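Local coordinates for Udp-n-acetylglucosamine pyrophosphorylase (Trypanosoma brucei, PDB 4BQH), which probably catalyses the transfer of a uridylyl group from UTP to N-acetylglucosamine 1-phosphate, giving UDP-N-acetylglucosamine and diphosphate, at residues Y106-I109 with Q113-F116; I155-E160 with G511-R516; I161-S166 with R170-Q175. All coordinates share one frame; numbering follows the deposited sequence.

Interaction 1 (Y106-I109 with Q113-F116); sequences YKAI and QIAF
Ala108 and Ile109, in the last turn of helix 95-110, meet Gln113 and Ile114 at the start of strand 114-119, a helix-to-strand connection in the nucleotide-binding GT-A fold of this pyrophosphorylase. Gln113 N donates to Ala108 O over 3.2 Å, with an N-H...O angle of 158°. One residue further on, a water takes over: it donates to Ile109 O and accepts from Ile114 N at 3.0 Å. The side chains close in beside this backbone bridge. Ile109 CG1 packs on Ile114 CG1 at 3.9 Å, the two chains crossing at a slant, while Ala108 CB lies 4.1 Å from Ile114 CD1. Ile114 reaches the helix because CG1 stands anti to its carbonyl carbon (chi1 -53°), leaving CG2 anti to the backbone N. Further out, helix 291-300 packs against both segments, Ile294 touching Ala108 and Ile114. Helix 147-166 meets Ile109 through Ala162, and backbone hydrogen bonds from Gln113 and Ile114 to Tyr275 and Gln175, respectively, set the strand between its parallel neighbours. The Gln113 side chain, extended beyond CG, runs back along the helix end until OE1 lies 3.5 Å from Ala108 CB.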
loop_
_atom_site.group_PDB
_atom_site.type_symbol
_atom_site.label_atom_id
_atom_site.label_comp_id
_atom_site.label_asym_id
_atom_site.label_seq_id
_atom_site.Cartn_x
_atom_site.Cartn_y
_atom_site.Cartn_z
ATOM N N TYR A 106 -17.161 9.206 -3.819
ATOM C CA TYR A 106 -17.998 9.056 -2.628
ATOM C C TYR A 106 -19.235 8.173 -2.840
ATOM O O TYR A 106 -19.648 7.449 -1.923
ATOM C CB TYR A 106 -18.373 10.410 -2.010
ATOM C CG TYR A 106 -17.282 11.018 -1.146
ATOM C CD1 TYR A 106 -16.748 10.320 -0.052
ATOM C CD2 TYR A 106 -16.796 12.291 -1.407
ATOM C CE1 TYR A 106 -15.750 10.878 0.741
ATOM C CE2 TYR A 106 -15.796 12.861 -0.606
ATOM C CZ TYR A 106 -15.285 12.148 0.460
ATOM O OH TYR A 106 -14.289 12.721 1.255
ATOM N N LYS A 107 -19.835 8.228 -4.027
ATOM C CA LYS A 107 -20.980 7.354 -4.305
ATOM C C LYS A 107 -20.511 5.891 -4.234
ATOM O O LYS A 107 -21.222 5.027 -3.694
ATOM C CB LYS A 107 -21.619 7.703 -5.669
ATOM C CG LYS A 107 -22.565 6.673 -6.270
ATOM C CD LYS A 107 -22.949 6.939 -7.752
ATOM C CE LYS A 107 -21.884 7.723 -8.559
ATOM N NZ LYS A 107 -21.572 7.269 -9.968
ATOM N N ALA A 108 -19.331 5.604 -4.769
ATOM C CA ALA A 108 -18.828 4.222 -4.746
ATOM C C ALA A 108 -18.512 3.765 -3.319
ATOM O O ALA A 108 -18.706 2.610 -2.976
ATOM C CB ALA A 108 -17.590 4.086 -5.652
ATOM N N ILE A 109 -17.967 4.656 -2.498
ATOM C CA ILE A 109 -17.741 4.328 -1.083
ATOM C C ILE A 109 -19.079 3.990 -0.387
ATOM O O ILE A 109 -19.184 2.970 0.328
ATOM C CB ILE A 109 -16.964 5.464 -0.365
ATOM C CG1 ILE A 109 -15.524 5.484 -0.896
ATOM C CG2 ILE A 109 -16.945 5.240 1.145
ATOM C CD1 ILE A 109 -14.778 6.755 -0.514
ATOM N N GLN A 113 -18.586 -0.501 -2.469
ATOM C CA GLN A 113 -17.806 -1.065 -3.574
ATOM C C GLN A 113 -16.295 -0.988 -3.389
ATOM O O GLN A 113 -15.551 -1.521 -4.231
ATOM C CB GLN A 113 -18.154 -0.347 -4.869
ATOM C CG GLN A 113 -19.559 -0.669 -5.360
ATOM C CD GLN A 113 -19.861 0.128 -6.600
ATOM O OE1 GLN A 113 -19.562 1.312 -6.661
ATOM N NE2 GLN A 113 -20.414 -0.521 -7.609
ATOM N N ILE A 114 -15.836 -0.381 -2.299
ATOM C CA ILE A 114 -14.381 -0.122 -2.146
ATOM C C ILE A 114 -13.744 -0.953 -1.030
ATOM O O ILE A 114 -14.272 -1.017 0.083
ATOM C CB ILE A 114 -14.107 1.392 -1.877
ATOM C CG1 ILE A 114 -14.769 2.263 -2.959
ATOM C CG2 ILE A 114 -12.602 1.682 -1.676
ATOM C CD1 ILE A 114 -14.388 1.869 -4.383
ATOM N N ALA A 115 -12.611 -1.572 -1.332
ATOM C CA ALA A 115 -11.776 -2.192 -0.306
ATOM C C ALA A 115 -10.442 -1.464 -0.282
ATOM O O ALA A 115 -9.979 -0.966 -1.325
ATOM C CB ALA A 115 -11.557 -3.668 -0.592
ATOM N N PHE A 116 -9.823 -1.400 0.895
ATOM C CA PHE A 116 -8.464 -0.862 1.025
ATOM C C PHE A 116 -7.589 -1.988 1.556
ATOM O O PHE A 116 -7.873 -2.538 2.610
ATOM C CB PHE A 116 -8.377 0.354 1.973
ATOM C CG PHE A 116 -7.031 1.014 1.929
ATOM C CD1 PHE A 116 -5.948 0.459 2.608
ATOM C CD2 PHE A 116 -6.831 2.143 1.147
ATOM C CE1 PHE A 116 -4.686 1.039 2.515
ATOM C CE2 PHE A 116 -5.566 2.723 1.051
ATOM C CZ PHE A 116 -4.499 2.158 1.716
HETATM O O HOH W 1 -17.035 1.034 0.004
#

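Interaction 2 (I155-E160 with G511-R516); sequences IRRRQE and GGEGLR. With SO4 (sulfate ion), chain B.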
loop_
_atom_site.group_PDB
_atom_site.type_symbol
_atom_site.label_atom_id
_atom_site.label_comp_id
_atom_site.label_asym_id
_atom_site.label_seq_id
_atom_site.Cartn_x
_atom_site.Cartn_y
_atom_site.Cartn_z
ATOM N N ILE A 155 -10.435 5.843 7.237
ATOM C CA ILE A 155 -11.556 5.110 6.630
ATOM C C ILE A 155 -12.854 5.591 7.257
ATOM O O ILE A 155 -13.823 5.887 6.545
ATOM C CB ILE A 155 -11.418 3.598 6.842
ATOM C CG1 ILE A 155 -10.265 3.078 5.979
ATOM C CG2 ILE A 155 -12.741 2.865 6.543
ATOM C CD1 ILE A 155 -9.944 1.618 6.177
ATOM N N ARG A 156 -12.874 5.654 8.583
ATOM C CA ARG A 156 -14.100 6.122 9.284
ATOM C C ARG A 156 -14.543 7.505 8.813
ATOM O O ARG A 156 -15.745 7.768 8.613
ATOM C CB ARG A 156 -13.885 6.100 10.802
ATOM C CG ARG A 156 -13.933 4.684 11.375
ATOM C CD ARG A 156 -13.328 4.596 12.757
ATOM N NE ARG A 156 -14.121 5.418 13.671
ATOM C CZ ARG A 156 -13.670 5.901 14.818
ATOM N NH1 ARG A 156 -12.436 5.614 15.242
ATOM N NH2 ARG A 156 -14.469 6.666 15.542
ATOM N N ARG A 157 -13.594 8.417 8.660
ATOM C CA ARG A 157 -13.923 9.758 8.187
ATOM C C ARG A 157 -14.463 9.782 6.745
ATOM O O ARG A 157 -15.472 10.447 6.460
ATOM C CB ARG A 157 -12.735 10.709 8.381
ATOM C CG ARG A 157 -13.035 12.144 8.019
ATOM C CD ARG A 157 -14.118 12.758 8.898
ATOM N NE ARG A 157 -14.336 14.108 8.403
ATOM C CZ ARG A 157 -15.503 14.718 8.321
ATOM N NH1 ARG A 157 -16.619 14.109 8.710
ATOM N NH2 ARG A 157 -15.535 15.954 7.844
ATOM N N ARG A 158 -13.798 9.060 5.845
ATOM C CA ARG A 158 -14.256 8.963 4.456
ATOM C C ARG A 158 -15.696 8.350 4.403
ATOM O O ARG A 158 -16.545 8.775 3.609
ATOM C CB ARG A 158 -13.271 8.149 3.602
ATOM C CG ARG A 158 -11.943 8.871 3.274
ATOM C CD ARG A 158 -12.089 10.069 2.329
ATOM N NE ARG A 158 -10.759 10.597 1.995
ATOM C CZ ARG A 158 -10.519 11.761 1.406
ATOM N NH1 ARG A 158 -11.511 12.570 1.089
ATOM N NH2 ARG A 158 -9.262 12.115 1.107
ATOM N N GLN A 159 -15.948 7.352 5.238
ATOM C CA GLN A 159 -17.276 6.696 5.310
ATOM C C GLN A 159 -18.323 7.700 5.766
ATOM O O GLN A 159 -19.424 7.788 5.200
ATOM C CB GLN A 159 -17.241 5.511 6.292
ATOM C CG GLN A 159 -16.584 4.249 5.723
ATOM C CD GLN A 159 -16.456 3.132 6.744
ATOM O OE1 GLN A 159 -16.103 2.001 6.405
ATOM N NE2 GLN A 159 -16.784 3.433 8.010
ATOM N N GLU A 160 -17.967 8.473 6.786
ATOM C CA GLU A 160 -18.854 9.525 7.322
ATOM C C GLU A 160 -19.181 10.595 6.281
ATOM O O GLU A 160 -20.348 11.010 6.174
ATOM C CB GLU A 160 -18.208 10.124 8.584
ATOM C CG GLU A 160 -19.018 11.190 9.301
ATOM C CD GLU A 160 -18.246 11.823 10.451
ATOM O OE1 GLU A 160 -17.011 11.598 10.576
ATOM O OE2 GLU A 160 -18.886 12.540 11.245
ATOM N N GLY A 511 -9.284 15.829 4.165
ATOM C CA GLY A 511 -8.902 16.607 2.998
ATOM C C GLY A 511 -8.998 18.102 3.144
ATOM O O GLY A 511 -9.033 18.813 2.142
ATOM N N GLY A 512 -9.055 18.599 4.381
ATOM C CA GLY A 512 -9.189 20.046 4.585
ATOM C C GLY A 512 -10.594 20.512 4.939
ATOM O O GLY A 512 -10.786 21.653 5.336
ATOM N N GLU A 513 -11.571 19.624 4.806
ATOM C CA GLU A 513 -12.963 19.894 5.198
ATOM C C GLU A 513 -13.186 19.780 6.708
ATOM O O GLU A 513 -12.381 19.182 7.442
ATOM C CB GLU A 513 -13.895 18.892 4.475
ATOM C CG GLU A 513 -14.112 17.558 5.201
ATOM C CD GLU A 513 -12.855 16.684 5.310
ATOM O OE1 GLU A 513 -11.896 16.882 4.544
ATOM O OE2 GLU A 513 -12.829 15.797 6.173
ATOM N N GLY A 514 -14.290 20.350 7.188
ATOM C CA GLY A 514 -14.730 20.051 8.535
ATOM C C GLY A 514 -14.056 20.917 9.584
ATOM O O GLY A 514 -14.150 20.621 10.773
ATOM N N LEU A 515 -13.370 21.972 9.147
ATOM C CA LEU A 515 -12.609 22.823 10.078
ATOM C C LEU A 515 -13.386 24.048 10.552
ATOM O O LEU A 515 -13.017 24.655 11.560
ATOM C CB LEU A 515 -11.272 23.275 9.463
ATOM C CG LEU A 515 -10.306 22.156 9.043
ATOM C CD1 LEU A 515 -8.989 22.747 8.552
ATOM C CD2 LEU A 515 -10.074 21.185 10.191
ATOM N N ARG A 516 -14.457 24.405 9.841
ATOM C CA ARG A 516 -15.188 25.641 10.160
ATOM C C ARG A 516 -15.622 25.666 11.620
ATOM O O ARG A 516 -15.422 26.673 12.308
ATOM C CB ARG A 516 -16.404 25.834 9.247
ATOM C CG ARG A 516 -16.847 27.290 9.153
ATOM C CD ARG A 516 -18.360 27.498 9.049
ATOM N NE ARG A 516 -19.060 26.487 8.248
ATOM C CZ ARG A 516 -18.993 26.381 6.919
ATOM N NH1 ARG A 516 -18.234 27.212 6.211
ATOM N NH2 ARG A 516 -19.676 25.426 6.298
HETATM S S SO4 B . -16.206 23.046 6.254
HETATM O O1 SO4 B . -17.462 23.812 6.059
HETATM O O2 SO4 B . -15.118 23.786 5.573
HETATM O O3 SO4 B . -16.319 21.702 5.622
HETATM O O4 SO4 B . -15.928 22.933 7.705
#
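The guanidinium of Arg157 is met at its edge by two carboxylates, those of Glu513 across the contact and Glu160 one helical turn further along its own helix. Glu513 OE2 is gripped side-on by both Arg157 NE and Arg157 NH2, each at 3.2 Å, and receives them on its anti lone pair, away from OE1. The fit is not flat: the guanidinium and carboxylate planes are 27° apart, and the N-H...O angles are well short of straight. On the other branch, Arg157 NH1 reaches Glu160 OE1 at 3.2 Å within the guanidinium plane, but comes down on the Glu160 carboxylate from above. The Arg516 guanidinium instead has a sulfate ion, probably from the crystallisation liquor, over one face, with Arg516 NH2 2.8 Å from sulfate O1.

The resulting salt-bridge network joins helix 147-166, part of the GT-A-type catalytic domain, to the loop between strand 501-504 and helix 519-528, some 350 residues later in the chain. Arg157 spans the gap with CG anti to the backbone N (chi1 -175°) and a bend at the next bond. Glu513 comes from the opposite direction, its CG lodged between its own backbone N and carbonyl carbon (chi1 87°). That carboxylate is also tied back to its own loop: Gly511 N donates to the syn lone pair of Glu513 OE1 at 2.8 Å, and Val510 N bonds to OE2. Ser509 OG adds bonds to the backbone of Gly512 and Glu513, while Leu515 packs on helix 448-471. Beyond Glu513 two backbone N-H groups hold the sulfate, Gly514 N bonding to sulfate O3 at 2.9 Å and Arg516 N to sulfate O4 at 3.0 Å.

Interaction 3 (I161-S166 with R170-Q175); sequences IAESIS and RKARVQ
Glu163, near the C-terminal end of helix 147-166, gathers most of the contact on its carboxylate, which meets Lys171, Ala172 and Arg173 in turn. One link is a short hydrogen bond to the backbone: Ala172 N donates to the anti lone pair of Glu163 OE2 at 2.8 Å, almost straight at 169°. With CG anti to the carbonyl carbon (chi1 -76°) and the chain extended beyond it, Glu163 reaches directly from the helix to the returning chain.

The charged contacts around this bond are looser. Lys171 NZ makes a weak, salt-bridging bond to Glu163 OE1 at 3.5 Å; Lys171 sets out away from the helix, and bends at chi2 and chi3 bring its amine back across the glutamate. Arg173 NH1 forms a long salt bridge to Glu163 OE2 at 3.7 Å. Its guanidinium is steadied from several directions: NH1 also donates to Ala172 O at 2.8 Å, NE pairs with Glu201, and Lys171 CB sits over the centre of one face, 3.6 Å above the plane. Two cations beside one carboxylate would be expected to keep it ionised.

Apolar packing lies on the inner side, where Ala162 CB touches Ala172 CB at 4.1 Å and Ala162 also meets Tyr106 of helix 95-110. Within the helix, Ser164 OG donates in the carbonyl plane to Ile161 O, which also accepts Ile165 N.

The whole is the helix-to-strand return of a beta-alpha-beta crossover in the Rossmann-like sheet of the GT-A fold: helix 147-166 connects the neighbouring parallel strands 114-119 and 175-180, with short strands 123-124 and 129-130 in the connection before it.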
loop_
_atom_site.group_PDB
_atom_site.type_symbol
_atom_site.label_atom_id
_atom_site.label_comp_id
_atom_site.label_asym_id
_atom_site.label_seq_id
_atom_site.Cartn_x
_atom_site.Cartn_y
_atom_site.Cartn_z
ATOM N N ILE A 161 -18.184 11.043 5.506
ATOM C CA ILE A 161 -18.442 12.035 4.451
ATOM C C ILE A 161 -19.343 11.454 3.348
ATOM O O ILE A 161 -20.293 12.118 2.913
ATOM C CB ILE A 161 -17.131 12.622 3.843
ATOM C CG1 ILE A 161 -16.310 13.369 4.919
ATOM C CG2 ILE A 161 -17.452 13.584 2.703
ATOM C CD1 ILE A 161 -14.880 13.668 4.485
ATOM N N ALA A 162 -19.066 10.214 2.923
ATOM C CA ALA A 162 -19.898 9.547 1.918
ATOM C C ALA A 162 -21.379 9.543 2.368
ATOM O O ALA A 162 -22.279 9.845 1.560
ATOM C CB ALA A 162 -19.396 8.122 1.667
ATOM N N GLU A 163 -21.611 9.255 3.653
ATOM C CA GLU A 163 -22.974 9.199 4.225
ATOM C C GLU A 163 -23.633 10.580 4.254
ATOM O O GLU A 163 -24.849 10.725 3.993
ATOM C CB GLU A 163 -22.937 8.602 5.642
ATOM C CG GLU A 163 -22.747 7.100 5.681
ATOM C CD GLU A 163 -22.212 6.576 7.012
ATOM O OE1 GLU A 163 -22.107 7.348 7.994
ATOM O OE2 GLU A 163 -21.903 5.377 7.096
ATOM N N SER A 164 -22.843 11.596 4.583
ATOM C CA SER A 164 -23.331 12.975 4.616
ATOM C C SER A 164 -23.778 13.454 3.231
ATOM O O SER A 164 -24.737 14.221 3.117
ATOM C CB SER A 164 -22.270 13.925 5.199
ATOM O OG SER A 164 -21.354 14.326 4.181
ATOM N N ILE A 165 -23.086 13.002 2.183
ATOM C CA ILE A 165 -23.417 13.375 0.812
ATOM C C ILE A 165 -24.651 12.616 0.307
ATOM O O ILE A 165 -25.518 13.207 -0.341
ATOM C CB ILE A 165 -22.240 13.120 -0.153
ATOM C CG1 ILE A 165 -21.075 14.073 0.159
ATOM C CG2 ILE A 165 -22.685 13.299 -1.603
ATOM C CD1 ILE A 165 -19.759 13.603 -0.439
ATOM N N SER A 166 -24.728 11.322 0.601
ATOM C CA SER A 166 -25.818 10.499 0.058
ATOM C C SER A 166 -27.175 10.740 0.728
ATOM O O SER A 166 -28.214 10.646 0.069
ATOM C CB SER A 166 -25.482 9.031 0.159
ATOM O OG SER A 166 -25.479 8.614 1.498
ATOM N N ARG A 170 -28.303 3.797 4.791
ATOM C CA ARG A 170 -27.344 2.693 4.818
ATOM C C ARG A 170 -25.943 3.170 5.205
ATOM O O ARG A 170 -25.542 4.274 4.871
ATOM C CB ARG A 170 -27.301 1.968 3.469
ATOM C CG ARG A 170 -26.753 0.546 3.552
ATOM C CD ARG A 170 -27.693 -0.360 4.347
ATOM N NE ARG A 170 -26.994 -1.298 5.232
ATOM C CZ ARG A 170 -26.641 -1.053 6.497
ATOM N NH1 ARG A 170 -26.891 0.114 7.068
ATOM N NH2 ARG A 170 -26.027 -1.993 7.196
ATOM N N LYS A 171 -25.227 2.329 5.938
ATOM C CA LYS A 171 -23.882 2.658 6.384
ATOM C C LYS A 171 -22.945 2.510 5.195
ATOM O O LYS A 171 -23.101 1.583 4.391
ATOM C CB LYS A 171 -23.455 1.742 7.532
ATOM C CG LYS A 171 -24.257 1.953 8.827
ATOM C CD LYS A 171 -23.891 3.253 9.550
ATOM C CE LYS A 171 -24.757 4.447 9.146
ATOM N NZ LYS A 171 -24.426 5.665 9.943
ATOM N N ALA A 172 -22.008 3.444 5.077
ATOM C CA ALA A 172 -20.963 3.377 4.035
ATOM C C ALA A 172 -19.874 2.521 4.642
ATOM O O ALA A 172 -19.435 2.797 5.755
ATOM C CB ALA A 172 -20.412 4.765 3.735
ATOM N N ARG A 173 -19.446 1.477 3.937
ATOM C CA ARG A 173 -18.445 0.569 4.504
ATOM C C ARG A 173 -17.330 0.272 3.503
ATOM O O ARG A 173 -17.562 -0.296 2.440
ATOM C CB ARG A 173 -19.078 -0.758 5.005
ATOM C CG ARG A 173 -19.935 -0.604 6.267
ATOM C CD ARG A 173 -19.124 0.017 7.403
ATOM N NE ARG A 173 -19.894 0.256 8.630
ATOM C CZ ARG A 173 -20.215 1.454 9.120
ATOM N NH1 ARG A 173 -19.868 2.573 8.496
ATOM N NH2 ARG A 173 -20.903 1.530 10.251
ATOM N N VAL A 174 -16.120 0.660 3.872
ATOM C CA VAL A 174 -14.931 0.281 3.102
ATOM C C VAL A 174 -14.392 -1.024 3.744
ATOM O O VAL A 174 -14.111 -1.041 4.954
ATOM C CB VAL A 174 -13.855 1.382 3.207
ATOM C CG1 VAL A 174 -12.529 0.903 2.586
ATOM C CG2 VAL A 174 -14.343 2.671 2.560
ATOM N N GLN A 175 -14.250 -2.104 2.972
ATOM C CA GLN A 175 -13.667 -3.348 3.532
ATOM C C GLN A 175 -12.175 -3.136 3.706
ATOM O O GLN A 175 -11.517 -2.689 2.765
ATOM C CB GLN A 175 -13.915 -4.537 2.610
ATOM C CG GLN A 175 -15.404 -4.799 2.349
ATOM C CD GLN A 175 -16.146 -5.190 3.609
ATOM O OE1 GLN A 175 -15.641 -5.960 4.429
ATOM N NE2 GLN A 175 -17.349 -4.636 3.787
#

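How the interactions relate
Followed from the N terminus, the chain first closes interaction 1, a tight turn from helix 95-110 into strand 114-119. It then enters helix 147-166, which serves both other contacts. Interaction 3 closes a second short turn, from the end of that helix toward strand 175-180, and lies wholly within the long excursion that interaction 2 completes at 511-516. Interaction 1 precedes both, and none of the three crosses another. Strands 114-119 and 175-180 pair side by side through Ile114, Phe116 and Gln175. Tyr106 joins the helices through Arg158, Ile161 and Ile165, while Gln159 bonds to Val174 N, linking helix 147-166 to the chain entering strand 175-180; interaction 2 adds the loop at 511-516 to the same helix.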